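Local coordinates for citrate lyase subunit beta-like protein (Mycobacterium tuberculosis H37Rv, PDB 6CJ4) that is a magnesium-binding, homotrimeric member of the HpcH/HpaI aldolase family, with lyase activity ascribed to it, and may play a role in fatty acid biosynthesis, at residues M140-E145 with H169-I174; V119-G124 with I148-G153; V70-A75 with M97-E102. One frame throughout, in Å; residues are numbered along the deposited sequence.

Overall arrangement
The chain folds into a closed eight-stranded TIM barrel, and all three contacts lie within it. Coming from the N terminus, contact 3 is met first: it closes the beta-alpha-beta unit of strand 69-72, helix 79-89 and strand 95-98, and is complete before the others begin. Contacts 1 and 2 then cross. Residues 119-124 open contact 2, 140-145 open contact 1, 148-153 close contact 2, and 169-174 close contact 1. Neighbouring strands 114-119 and 137-142 join these two, with M141 O 2.8 Å from V119 N. K100 and E102 link contact 3 to contact 2. Each contact also reaches the bound acetoacetate, and contact 1 adds outer helix 165-180 to the barrel wall.

Contact 1 (M140-E145 with H169-I174); sequences MMWGAE and HVRSTI. With AAE (acetoacetic acid), chain D.
W142 and R171 join barrel strand 137-142 to outer helix 165-180 of this TIM barrel. The short segments 140-142 and 169-174 run almost exactly antiparallel, their axes 8.3 Å apart. R171 sets CB over one face of the indole, 3.9 Å from the centroid of the W142 six-membered ring, a CH-pi contact; CG comes within 3.5 Å of W142 NE1. With CG anti to the backbone N (chi1 -180°) and the chain extended as far as NE, the stem carries the guanidinium past the indole. There D187 OD1 takes a salt bridge from R171 NE and a hydrogen bond from W142 NE1, and R171 NH1 makes a salt bridge to D205, so the polar ends of this pair are fixed from the next part of the barrel. V170 CG1 lies 4.1 Å from W142 CE3, while further along the helix I174 sends CG1 to W142 CB and CG2 to M140 CB. M141 points away from the helix, to the ligand side of the strand, where its CE reaches acetoacetate C9 at 3.9 Å. Beyond the strand, the next helix starts at the ligand: E145 N donates to acetoacetate O3 at 2.7 Å.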
ATOM      1  N   MET A 140      -7.037  12.145 -10.642  1.00 17.90           N
ATOM      2  CA  MET A 140      -7.497  10.946  -9.954  1.00 17.46           C
ATOM      3  C   MET A 140      -8.180  11.356  -8.658  1.00 19.91           C
ATOM      4  O   MET A 140      -7.682  12.223  -7.933  1.00 19.85           O
ATOM      5  CB  MET A 140      -6.351   9.977  -9.610  1.00 17.84           C
ATOM      6  CG  MET A 140      -5.442   9.614 -10.791  1.00 23.84           C
ATOM      7  SD  MET A 140      -6.173   8.286 -11.762  1.00 27.04           S
ATOM      8  CE  MET A 140      -6.095   6.895 -10.615  1.00 22.23           C
ATOM      9  N   MET A 141      -9.308  10.720  -8.378  1.00 19.54           N
ATOM     10  CA  MET A 141     -10.011  10.851  -7.106  1.00 18.13           C
ATOM     11  C   MET A 141     -10.243   9.451  -6.557  1.00 19.19           C
ATOM     12  O   MET A 141     -10.205   8.464  -7.297  1.00 19.44           O
ATOM     13  CB  MET A 141     -11.344  11.592  -7.296  1.00 17.17           C
ATOM     14  CG  MET A 141     -12.142  11.884  -6.022  1.00 17.47           C
ATOM     15  SD  MET A 141     -13.690  12.723  -6.475  1.00 22.69           S
ATOM     16  CE  MET A 141     -14.482  12.730  -4.862  1.00 21.87           C
ATOM     17  N   TRP A 142     -10.490   9.353  -5.253  1.00 19.74           N
ATOM     18  CA  TRP A 142     -10.890   8.079  -4.686  1.00 19.93           C
ATOM     19  C   TRP A 142     -12.191   8.239  -3.907  1.00 20.86           C
ATOM     20  O   TRP A 142     -12.565   9.340  -3.479  1.00 21.75           O
ATOM     21  CB  TRP A 142      -9.772   7.471  -3.802  1.00 20.90           C
ATOM     22  CG  TRP A 142      -9.618   8.128  -2.478  1.00 19.26           C
ATOM     23  CD1 TRP A 142      -9.113   9.371  -2.232  1.00 18.92           C
ATOM     24  CD2 TRP A 142      -9.968   7.573  -1.212  1.00 20.60           C
ATOM     25  NE1 TRP A 142      -9.132   9.630  -0.879  1.00 18.05           N
ATOM     26  CE2 TRP A 142      -9.658   8.542  -0.231  1.00 18.62           C
ATOM     27  CE3 TRP A 142     -10.512   6.347  -0.808  1.00 21.59           C
ATOM     28  CZ2 TRP A 142      -9.880   8.328   1.126  1.00 19.24           C
ATOM     29  CZ3 TRP A 142     -10.717   6.129   0.536  1.00 18.62           C
ATOM     30  CH2 TRP A 142     -10.409   7.121   1.494  1.00 19.52           C
ATOM     31  N   GLY A 143     -12.909   7.125  -3.773  1.00 20.16           N
ATOM     32  CA  GLY A 143     -14.180   7.107  -3.064  1.00 24.72           C
ATOM     33  C   GLY A 143     -14.250   5.964  -2.072  1.00 27.25           C
ATOM     34  O   GLY A 143     -14.263   4.797  -2.468  1.00 24.75           O
ATOM     35  N   ALA A 144     -14.307   6.293  -0.778  1.00 23.17           N
ATOM     36  CA  ALA A 144     -14.217   5.270   0.263  1.00 22.22           C
ATOM     37  C   ALA A 144     -15.475   4.421   0.354  1.00 27.38           C
ATOM     38  O   ALA A 144     -15.397   3.238   0.718  1.00 25.26           O
ATOM     39  CB  ALA A 144     -13.958   5.921   1.627  1.00 21.77           C
ATOM     40  N   GLU A 145     -16.641   5.011   0.088  1.00 24.72           N
ATOM     41  CA  GLU A 145     -17.892   4.322   0.386  1.00 27.04           C
ATOM     42  C   GLU A 145     -18.214   3.278  -0.675  1.00 23.28           C
ATOM     43  O   GLU A 145     -18.561   2.138  -0.341  1.00 28.16           O
ATOM     44  CB  GLU A 145     -19.022   5.337   0.538  1.00 29.77           C
ATOM     45  CG  GLU A 145     -18.663   6.474   1.495  1.00 30.16           C
ATOM     46  CD  GLU A 145     -18.238   5.974   2.875  1.00 34.21           C
ATOM     47  OE1 GLU A 145     -18.850   5.007   3.380  1.00 39.70           O
ATOM     48  OE2 GLU A 145     -17.283   6.545   3.452  1.00 36.04           O
ATOM     49  N   HIS A 169      -5.189   2.818   2.581  1.00 17.76           N
ATOM     50  CA  HIS A 169      -4.295   2.243   1.571  1.00 17.81           C
ATOM     51  C   HIS A 169      -4.641   2.753   0.175  1.00 17.27           C
ATOM     52  O   HIS A 169      -3.761   3.158  -0.593  1.00 18.40           O
ATOM     53  CB  HIS A 169      -4.407   0.718   1.647  1.00 15.77           C
ATOM     54  CG  HIS A 169      -3.417  -0.026   0.808  1.00 17.78           C
ATOM     55  ND1 HIS A 169      -2.237  -0.519   1.320  1.00 20.25           N
ATOM     56  CD2 HIS A 169      -3.466  -0.425  -0.483  1.00 19.71           C
ATOM     57  CE1 HIS A 169      -1.584  -1.165   0.367  1.00 22.10           C
ATOM     58  NE2 HIS A 169      -2.309  -1.123  -0.737  1.00 20.24           N
ATOM     59  N   VAL A 170      -5.932   2.760  -0.162  1.00 16.63           N
ATOM     60  CA  VAL A 170      -6.356   3.223  -1.490  1.00 17.51           C
ATOM     61  C   VAL A 170      -6.125   4.723  -1.638  1.00 19.35           C
ATOM     62  O   VAL A 170      -5.722   5.199  -2.709  1.00 17.38           O
ATOM     63  CB  VAL A 170      -7.831   2.840  -1.737  1.00 19.15           C
ATOM     64  CG1 VAL A 170      -8.379   3.551  -2.984  1.00 20.45           C
ATOM     65  CG2 VAL A 170      -7.964   1.314  -1.920  1.00 19.02           C
ATOM     66  N   ARG A 171      -6.358   5.492  -0.564  1.00 17.03           N
ATOM     67  CA  ARG A 171      -6.070   6.925  -0.594  1.00 18.10           C
ATOM     68  C   ARG A 171      -4.619   7.201  -0.987  1.00 20.00           C
ATOM     69  O   ARG A 171      -4.344   8.026  -1.875  1.00 16.89           O
ATOM     70  CB  ARG A 171      -6.387   7.544   0.771  1.00 16.43           C
ATOM     71  CG  ARG A 171      -6.127   9.040   0.845  1.00 16.05           C
ATOM     72  CD  ARG A 171      -6.588   9.570   2.210  1.00 19.01           C
ATOM     73  NE  ARG A 171      -6.546  11.026   2.292  1.00 22.05           N
ATOM     74  CZ  ARG A 171      -5.649  11.711   3.001  1.00 33.38           C
ATOM     75  NH1 ARG A 171      -4.705  11.072   3.693  1.00 28.91           N
ATOM     76  NH2 ARG A 171      -5.703  13.038   3.033  1.00 31.52           N
ATOM     77  N   SER A 172      -3.672   6.529  -0.326  1.00 17.03           N
ATOM     78  CA  SER A 172      -2.263   6.689  -0.680  1.00 16.92           C
ATOM     79  C   SER A 172      -1.992   6.202  -2.089  1.00 19.43           C
ATOM     80  O   SER A 172      -1.224   6.829  -2.835  1.00 17.12           O
ATOM     81  CB  SER A 172      -1.366   5.947   0.324  1.00 17.45           C
ATOM     82  OG  SER A 172      -1.457   6.533   1.620  1.00 19.82           O
ATOM     83  N   THR A 173      -2.603   5.073  -2.469  1.00 17.30           N
ATOM     84  CA  THR A 173      -2.420   4.541  -3.819  1.00 18.05           C
ATOM     85  C   THR A 173      -2.775   5.579  -4.873  1.00 20.06           C
ATOM     86  O   THR A 173      -2.035   5.778  -5.845  1.00 20.00           O
ATOM     87  CB  THR A 173      -3.279   3.285  -4.003  1.00 16.80           C
ATOM     88  OG1 THR A 173      -2.840   2.282  -3.085  1.00 19.88           O
ATOM     89  CG2 THR A 173      -3.160   2.732  -5.460  1.00 19.11           C
ATOM     90  N   ILE A 174      -3.918   6.241  -4.697  1.00 17.12           N
ATOM     91  CA  ILE A 174      -4.400   7.208  -5.684  1.00 18.08           C
ATOM     92  C   ILE A 174      -3.535   8.459  -5.680  1.00 17.65           C
ATOM     93  O   ILE A 174      -3.221   9.007  -6.740  1.00 18.17           O
ATOM     94  CB  ILE A 174      -5.886   7.523  -5.419  1.00 22.22           C
ATOM     95  CG1 ILE A 174      -6.776   6.684  -6.338  1.00 27.85           C
ATOM     96  CG2 ILE A 174      -6.208   9.019  -5.572  1.00 28.43           C
ATOM     97  CD1 ILE A 174      -6.519   5.222  -6.242  1.00 28.78           C
TER
HETATM   98  O1  AAE D 303     -18.418   6.405  -3.414  1.00 24.59           O
HETATM   99  C2  AAE D 303     -18.011   7.305  -2.634  1.00 27.08           C
HETATM  100  O3  AAE D 303     -17.263   7.011  -1.657  1.00 31.91           O
HETATM  101  C4  AAE D 303     -18.398   8.733  -2.851  1.00 27.14           C
HETATM  102  C5  AAE D 303     -18.227   9.303  -4.225  1.00 24.91           C
HETATM  103  O8  AAE D 303     -18.468   8.604  -5.205  1.00 23.40           O
HETATM  104  C9  AAE D 303     -17.801  10.722  -4.377  1.00 25.51           C

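Contact 2 (V119-G124 with I148-G153); sequences VETARG and IATLGG. With MG (magnesium ion), chain B; AAE (acetoacetic acid), chain D.
E120, whose backbone O lies 3.7 Å from T150 OG1, has a flat carboxylate whose two oxygens take different tasks at the metal site of this TIM barrel. OE1 binds magnesium at 2.1 Å, and OE2 accepts from a metal-bound water and from the backbone N of K100. The side chain, extended beyond CG (chi2 -174°), lifts the carboxylate to the ion, whose other ligands are acetoacetate O1 and O8, a second water and D146. Sharing one bound water between OE2 and the ion probably steadies the carboxylate's rotation. Behind the metal, the turn that follows E120 meets the end of helix 144-150. T121 is the N-cap of the next helix: its OG1 accepts from G124 N at 3.2 Å and also pairs with E102. T150 OG1 is hydrogen-bonded back to D146 O and L147 O and comes 3.6 Å from T121 CA. No direct hydrogen bond crosses here; instead a water donates to T150 OG1 and accepts from A122 N. A Schellman motif follows, with G152 at positive phi and both G153 N to I148 O and G152 N to A149 O bonded back. Beside that turn, L151 CD2 packs against A122 CB at 3.8 Å.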
ATOM      1  N   VAL A 119     -11.546   6.418  -8.623  1.00 19.54           N
ATOM      2  CA  VAL A 119     -11.265   5.036  -8.255  1.00 18.74           C
ATOM      3  C   VAL A 119     -11.970   4.739  -6.937  1.00 21.70           C
ATOM      4  O   VAL A 119     -11.709   5.391  -5.922  1.00 20.97           O
ATOM      5  CB  VAL A 119      -9.752   4.787  -8.139  1.00 21.29           C
ATOM      6  CG1 VAL A 119      -9.492   3.421  -7.508  1.00 25.87           C
ATOM      7  CG2 VAL A 119      -9.086   4.875  -9.506  1.00 20.84           C
ATOM      8  N   GLU A 120     -12.853   3.742  -6.953  1.00 19.96           N
ATOM      9  CA  GLU A 120     -13.702   3.450  -5.803  1.00 22.67           C
ATOM     10  C   GLU A 120     -14.118   1.985  -5.806  1.00 22.59           C
ATOM     11  O   GLU A 120     -15.197   1.644  -5.310  1.00 21.61           O
ATOM     12  CB  GLU A 120     -14.939   4.378  -5.792  1.00 26.66           C
ATOM     13  CG  GLU A 120     -15.681   4.433  -7.129  1.00 23.11           C
ATOM     14  CD  GLU A 120     -16.810   5.459  -7.158  1.00 28.35           C
ATOM     15  OE1 GLU A 120     -17.191   5.973  -6.080  1.00 25.33           O
ATOM     16  OE2 GLU A 120     -17.324   5.748  -8.267  1.00 22.25           O
ATOM     17  N   THR A 121     -13.287   1.119  -6.392  1.00 21.31           N
ATOM     18  CA  THR A 121     -13.479  -0.325  -6.383  1.00 23.10           C
ATOM     19  C   THR A 121     -12.106  -0.966  -6.261  1.00 20.97           C
ATOM     20  O   THR A 121     -11.085  -0.329  -6.535  1.00 20.14           O
ATOM     21  CB  THR A 121     -14.164  -0.845  -7.664  1.00 20.92           C
ATOM     22  OG1 THR A 121     -13.267  -0.695  -8.778  1.00 21.46           O
ATOM     23  CG2 THR A 121     -15.462  -0.097  -7.958  1.00 22.70           C
ATOM     24  N   ALA A 122     -12.090  -2.244  -5.861  1.00 19.61           N
ATOM     25  CA  ALA A 122     -10.818  -2.949  -5.715  1.00 21.33           C
ATOM     26  C   ALA A 122     -10.075  -3.039  -7.043  1.00 21.18           C
ATOM     27  O   ALA A 122      -8.851  -2.859  -7.091  1.00 21.65           O
ATOM     28  CB  ALA A 122     -11.049  -4.344  -5.129  1.00 20.26           C
ATOM     29  N   ARG A 123     -10.792  -3.320  -8.136  1.00 18.94           N
ATOM     30  CA  ARG A 123     -10.122  -3.400  -9.431  1.00 20.16           C
ATOM     31  C   ARG A 123      -9.489  -2.062  -9.806  1.00 22.21           C
ATOM     32  O   ARG A 123      -8.363  -2.021 -10.318  1.00 23.22           O
ATOM     33  CB  ARG A 123     -11.104  -3.863 -10.506  1.00 23.23           C
ATOM     34  CG  ARG A 123     -10.484  -3.894 -11.894  1.00 25.70           C
ATOM     35  CD  ARG A 123      -9.451  -4.983 -11.972  1.00 35.07           C
ATOM     36  NE  ARG A 123     -10.103  -6.286 -12.001  1.00 44.00           N
ATOM     37  CZ  ARG A 123     -10.364  -6.969 -13.111  1.00 44.12           C
ATOM     38  NH1 ARG A 123     -10.012  -6.478 -14.293  1.00 41.66           N
ATOM     39  NH2 ARG A 123     -10.972  -8.147 -13.034  1.00 39.00           N
ATOM     40  N   GLY A 124     -10.187  -0.955  -9.550  1.00 21.32           N
ATOM     41  CA  GLY A 124      -9.597   0.348  -9.826  1.00 20.44           C
ATOM     42  C   GLY A 124      -8.352   0.608  -8.998  1.00 21.24           C
ATOM     43  O   GLY A 124      -7.382   1.193  -9.483  1.00 20.17           O
ATOM     44  N   ILE A 148     -15.752   0.365  -0.090  1.00 19.47           N
ATOM     45  CA  ILE A 148     -16.177  -0.575   0.937  1.00 21.45           C
ATOM     46  C   ILE A 148     -17.387  -1.367   0.459  1.00 25.51           C
ATOM     47  O   ILE A 148     -17.497  -2.572   0.718  1.00 25.10           O
ATOM     48  CB  ILE A 148     -16.458   0.183   2.246  1.00 24.80           C
ATOM     49  CG1 ILE A 148     -15.138   0.664   2.855  1.00 26.40           C
ATOM     50  CG2 ILE A 148     -17.247  -0.686   3.225  1.00 25.63           C
ATOM     51  CD1 ILE A 148     -14.279  -0.455   3.425  1.00 25.60           C
ATOM     52  N   ALA A 149     -18.307  -0.712  -0.258  1.00 26.81           N
ATOM     53  CA  ALA A 149     -19.506  -1.405  -0.716  1.00 31.11           C
ATOM     54  C   ALA A 149     -19.146  -2.536  -1.674  1.00 29.71           C
ATOM     55  O   ALA A 149     -19.635  -3.663  -1.535  1.00 31.21           O
ATOM     56  CB  ALA A 149     -20.468  -0.419  -1.383  1.00 30.28           C
ATOM     57  N   THR A 150     -18.273  -2.258  -2.641  1.00 31.28           N
ATOM     58  CA  THR A 150     -17.937  -3.276  -3.627  1.00 30.58           C
ATOM     59  C   THR A 150     -16.987  -4.333  -3.070  1.00 28.42           C
ATOM     60  O   THR A 150     -16.927  -5.441  -3.621  1.00 28.38           O
ATOM     61  CB  THR A 150     -17.354  -2.628  -4.890  1.00 30.76           C
ATOM     62  OG1 THR A 150     -16.183  -1.873  -4.561  1.00 27.13           O
ATOM     63  CG2 THR A 150     -18.388  -1.690  -5.546  1.00 33.21           C
ATOM     64  N   LEU A 151     -16.267  -4.035  -1.977  1.00 23.31           N
ATOM     65  CA  LEU A 151     -15.545  -5.071  -1.240  1.00 22.19           C
ATOM     66  C   LEU A 151     -16.478  -5.982  -0.454  1.00 24.60           C
ATOM     67  O   LEU A 151     -16.029  -7.004   0.076  1.00 26.62           O
ATOM     68  CB  LEU A 151     -14.533  -4.437  -0.262  1.00 22.04           C
ATOM     69  CG  LEU A 151     -13.342  -3.652  -0.821  1.00 22.46           C
ATOM     70  CD1 LEU A 151     -12.609  -2.875   0.269  1.00 20.28           C
ATOM     71  CD2 LEU A 151     -12.373  -4.581  -1.522  1.00 26.87           C
ATOM     72  N   GLY A 152     -17.761  -5.636  -0.358  1.00 27.60           N
ATOM     73  CA  GLY A 152     -18.665  -6.397   0.474  1.00 26.28           C
ATOM     74  C   GLY A 152     -18.631  -6.029   1.938  1.00 22.15           C
ATOM     75  O   GLY A 152     -19.118  -6.802   2.766  1.00 24.94           O
ATOM     76  N   GLY A 153     -18.052  -4.881   2.281  1.00 25.77           N
ATOM     77  CA  GLY A 153     -17.968  -4.436   3.657  1.00 26.03           C
ATOM     78  C   GLY A 153     -19.176  -3.613   4.060  1.00 29.74           C
ATOM     79  O   GLY A 153     -20.170  -3.515   3.341  1.00 28.65           O
TER
HETATM   80 MG    MG B 301     -19.096   6.607  -5.430  1.00 23.54          MG
HETATM   81  O1  AAE D 303     -18.418   6.405  -3.414  1.00 24.59           O
HETATM   82  C2  AAE D 303     -18.011   7.305  -2.634  1.00 27.08           C
HETATM   83  O3  AAE D 303     -17.263   7.011  -1.657  1.00 31.91           O
HETATM   84  C4  AAE D 303     -18.398   8.733  -2.851  1.00 27.14           C
HETATM   85  C5  AAE D 303     -18.227   9.303  -4.225  1.00 24.91           C
HETATM   86  O8  AAE D 303     -18.468   8.604  -5.205  1.00 23.40           O
HETATM   87  C9  AAE D 303     -17.801  10.722  -4.377  1.00 25.51           C
HETATM   88  O   HOH W   1     -19.467   6.907  -7.495  1.00 23.14           O
HETATM   89  O   HOH W   2     -14.179  -3.526  -4.722  1.00 28.62           O
HETATM   90  O   HOH W   3     -21.060   7.171  -4.939  1.00 23.34           O

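Contact 3 (V70-A75 with M97-E102); sequences VVRINA and MLPKAE. With AAE (acetoacetic acid), chain D; ACT (acetate ion), chain C.
R72, whose stem packs on M97, brings its guanidinium to two anions that both lie at its edge. NH2 points nearly straight at acetate OXT (2.7 Å, 174° at the hydrogen), and NH1 donates to the acetoacetate keto oxygen O8 at 3.0 Å. A salt bridge from NE to D42 holds the third side of the group, so bonds on all three nitrogens would limit its rotation. The acetate probably came from the crystallisation liquor; O8 is also a magnesium ligand, so the metal and R72 NH1 would both draw on this carbonyl and probably polarise it. The bend at chi3 (76°) turns the guanidinium off the line of the extended stem toward these partners. At the backbone, the parallel bridge of R72 with M97 is made by M97 N to V71 O (2.8 Å) and I73 N to M97 O (3.1 Å). The two side chains leave on the same face of the sheet and cross at an oblique angle, R72 CD lying 3.9 Å from M97 SD. Two residues before R72, V70 CG1 lies 4.0 Å from M97 CB. Past the strands the chains stay close: the P99 ring meets I73 O, its CD 3.0 Å away, and that buried oxygen has no hydrogen-bond partner. A75 CB lies near K100 CB, while K100 NZ turns to E44, D45 and D146. Neighbouring parallel strands joined by helix 79-89, with the substrate-binding R72 at the C-terminal end of the first, are the beta-alpha-beta arrangement of a TIM-barrel active site.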
ATOM      1  N   VAL A  70     -16.885  20.421 -14.060  1.00 23.24           N
ATOM      2  CA  VAL A  70     -16.657  19.040 -14.467  1.00 24.85           C
ATOM      3  C   VAL A  70     -18.009  18.340 -14.424  1.00 30.56           C
ATOM      4  O   VAL A  70     -18.863  18.690 -13.604  1.00 29.37           O
ATOM      5  CB  VAL A  70     -15.640  18.347 -13.517  1.00 24.80           C
ATOM      6  CG1 VAL A  70     -15.551  16.847 -13.781  1.00 26.87           C
ATOM      7  CG2 VAL A  70     -14.262  19.006 -13.627  1.00 30.56           C
ATOM      8  N   VAL A  71     -18.216  17.349 -15.293  1.00 22.42           N
ATOM      9  CA  VAL A  71     -19.463  16.585 -15.291  1.00 23.71           C
ATOM     10  C   VAL A  71     -19.152  15.146 -14.904  1.00 23.37           C
ATOM     11  O   VAL A  71     -18.407  14.456 -15.612  1.00 24.19           O
ATOM     12  CB  VAL A  71     -20.177  16.643 -16.651  1.00 25.10           C
ATOM     13  CG1 VAL A  71     -21.447  15.784 -16.621  1.00 24.55           C
ATOM     14  CG2 VAL A  71     -20.531  18.104 -17.022  1.00 27.53           C
ATOM     15  N   ARG A  72     -19.724  14.675 -13.792  1.00 23.69           N
ATOM     16  CA  ARG A  72     -19.577  13.260 -13.457  1.00 20.00           C
ATOM     17  C   ARG A  72     -20.599  12.454 -14.247  1.00 22.05           C
ATOM     18  O   ARG A  72     -21.813  12.627 -14.068  1.00 24.20           O
ATOM     19  CB  ARG A  72     -19.732  12.979 -11.963  1.00 22.62           C
ATOM     20  CG  ARG A  72     -19.565  11.467 -11.691  1.00 24.18           C
ATOM     21  CD  ARG A  72     -19.238  11.131 -10.230  1.00 20.39           C
ATOM     22  NE  ARG A  72     -20.409  11.239  -9.369  1.00 21.31           N
ATOM     23  CZ  ARG A  72     -20.442  10.783  -8.118  1.00 22.47           C
ATOM     24  NH1 ARG A  72     -19.375  10.185  -7.604  1.00 22.06           N
ATOM     25  NH2 ARG A  72     -21.542  10.912  -7.396  1.00 23.04           N
ATOM     26  N   ILE A  73     -20.105  11.588 -15.132  1.00 22.78           N
ATOM     27  CA  ILE A  73     -20.963  10.734 -15.940  1.00 22.46           C
ATOM     28  C   ILE A  73     -21.135   9.392 -15.244  1.00 25.95           C
ATOM     29  O   ILE A  73     -20.649   9.198 -14.126  1.00 24.09           O
ATOM     30  CB  ILE A  73     -20.387  10.570 -17.357  1.00 22.61           C
ATOM     31  CG1 ILE A  73     -19.006   9.893 -17.296  1.00 22.56           C
ATOM     32  CG2 ILE A  73     -20.294  11.942 -18.006  1.00 22.05           C
ATOM     33  CD1 ILE A  73     -18.317   9.717 -18.675  1.00 22.89           C
ATOM     34  N   ASN A  74     -21.843   8.468 -15.883  1.00 23.47           N
ATOM     35  CA  ASN A  74     -22.059   7.159 -15.289  1.00 25.08           C
ATOM     36  C   ASN A  74     -20.943   6.203 -15.703  1.00 28.04           C
ATOM     37  O   ASN A  74     -20.063   6.540 -16.501  1.00 23.97           O
ATOM     38  CB  ASN A  74     -23.452   6.650 -15.660  1.00 25.23           C
ATOM     39  CG  ASN A  74     -24.539   7.348 -14.848  1.00 30.16           C
ATOM     40  OD1 ASN A  74     -24.876   6.912 -13.747  1.00 26.41           O
ATOM     41  ND2 ASN A  74     -25.048   8.466 -15.365  1.00 25.59           N
ATOM     42  N   ALA A  75     -20.959   5.011 -15.106  1.00 24.91           N
ATOM     43  CA  ALA A  75     -19.829   4.096 -15.192  1.00 25.12           C
ATOM     44  C   ALA A  75     -19.679   3.511 -16.599  1.00 24.72           C
ATOM     45  O   ALA A  75     -20.630   3.445 -17.387  1.00 25.83           O
ATOM     46  CB  ALA A  75     -19.988   2.959 -14.174  1.00 28.14           C
ATOM     47  N   MET A  97     -15.854  13.332 -15.096  1.00 17.90           N
ATOM     48  CA  MET A  97     -15.407  12.458 -14.019  1.00 17.79           C
ATOM     49  C   MET A  97     -16.000  11.071 -14.234  1.00 19.91           C
ATOM     50  O   MET A  97     -17.217  10.931 -14.391  1.00 21.09           O
ATOM     51  CB  MET A  97     -15.831  13.008 -12.652  1.00 17.91           C
ATOM     52  CG  MET A  97     -15.377  12.132 -11.487  1.00 20.05           C
ATOM     53  SD  MET A  97     -15.811  12.884  -9.893  1.00 22.74           S
ATOM     54  CE  MET A  97     -14.508  14.089  -9.713  1.00 24.62           C
ATOM     55  N   LEU A  98     -15.133  10.050 -14.264  1.00 21.08           N
ATOM     56  CA  LEU A  98     -15.551   8.679 -14.530  1.00 18.44           C
ATOM     57  C   LEU A  98     -15.639   7.921 -13.218  1.00 21.72           C
ATOM     58  O   LEU A  98     -14.593   7.633 -12.616  1.00 20.48           O
ATOM     59  CB  LEU A  98     -14.560   7.987 -15.473  1.00 19.12           C
ATOM     60  CG  LEU A  98     -14.829   6.494 -15.732  1.00 19.49           C
ATOM     61  CD1 LEU A  98     -16.131   6.280 -16.510  1.00 19.70           C
ATOM     62  CD2 LEU A  98     -13.637   5.866 -16.490  1.00 18.99           C
ATOM     63  N   PRO A  99     -16.832   7.575 -12.737  1.00 19.91           N
ATOM     64  CA  PRO A  99     -16.935   6.796 -11.499  1.00 19.61           C
ATOM     65  C   PRO A  99     -16.662   5.323 -11.769  1.00 20.38           C
ATOM     66  O   PRO A  99     -16.732   4.848 -12.907  1.00 21.77           O
ATOM     67  CB  PRO A  99     -18.392   7.016 -11.073  1.00 18.21           C
ATOM     68  CG  PRO A  99     -19.127   7.076 -12.413  1.00 21.55           C
ATOM     69  CD  PRO A  99     -18.147   7.772 -13.372  1.00 20.44           C
ATOM     70  N   LYS A 100     -16.377   4.597 -10.685  1.00 18.64           N
ATOM     71  CA  LYS A 100     -15.973   3.195 -10.757  1.00 22.78           C
ATOM     72  C   LYS A 100     -14.936   2.972 -11.856  1.00 22.97           C
ATOM     73  O   LYS A 100     -15.027   2.000 -12.615  1.00 20.55           O
ATOM     74  CB  LYS A 100     -17.184   2.286 -10.984  1.00 20.97           C
ATOM     75  CG  LYS A 100     -18.064   2.089  -9.730  1.00 30.24           C
ATOM     76  CD  LYS A 100     -19.014   3.257  -9.535  1.00 29.63           C
ATOM     77  CE  LYS A 100     -19.882   3.065  -8.301  1.00 31.30           C
ATOM     78  NZ  LYS A 100     -20.910   4.139  -8.160  1.00 28.32           N
ATOM     79  N   ALA A 101     -13.959   3.870 -11.959  1.00 20.98           N
ATOM     80  CA  ALA A 101     -12.940   3.741 -13.000  1.00 20.93           C
ATOM     81  C   ALA A 101     -12.094   2.504 -12.721  1.00 21.59           C
ATOM     82  O   ALA A 101     -11.548   2.355 -11.622  1.00 19.62           O
ATOM     83  CB  ALA A 101     -12.063   4.990 -13.046  1.00 21.89           C
ATOM     84  N   GLU A 102     -11.988   1.602 -13.711  1.00 20.97           N
ATOM     85  CA  GLU A 102     -11.384   0.302 -13.441  1.00 21.60           C
ATOM     86  C   GLU A 102     -10.318  -0.133 -14.427  1.00 23.80           C
ATOM     87  O   GLU A 102      -9.675  -1.161 -14.184  1.00 23.20           O
ATOM     88  CB  GLU A 102     -12.467  -0.782 -13.358  1.00 24.02           C
ATOM     89  CG  GLU A 102     -13.234  -0.675 -12.037  1.00 22.66           C
ATOM     90  CD  GLU A 102     -14.237  -1.778 -11.828  1.00 31.18           C
ATOM     91  OE1 GLU A 102     -14.427  -2.172 -10.658  1.00 29.82           O
ATOM     92  OE2 GLU A 102     -14.832  -2.246 -12.821  1.00 31.85           O
TER
HETATM   93  O1  AAE D 303     -18.418   6.405  -3.414  1.00 24.59           O
HETATM   94  C2  AAE D 303     -18.011   7.305  -2.634  1.00 27.08           C
HETATM   95  O3  AAE D 303     -17.263   7.011  -1.657  1.00 31.91           O
HETATM   96  C4  AAE D 303     -18.398   8.733  -2.851  1.00 27.14           C
HETATM   97  C5  AAE D 303     -18.227   9.303  -4.225  1.00 24.91           C
HETATM   98  O8  AAE D 303     -18.468   8.604  -5.205  1.00 23.40           O
HETATM   99  C9  AAE D 303     -17.801  10.722  -4.377  1.00 25.51           C
HETATM  100  C   ACT C 302     -21.614  10.916  -3.879  1.00 41.23           C
HETATM  101  O   ACT C 302     -21.499  10.754  -2.630  1.00 40.10           O
HETATM  102  OXT ACT C 302     -21.457  10.061  -4.804  1.00 29.70           O
HETATM  103  CH3 ACT C 302     -22.007  12.375  -4.319  1.00 40.89           C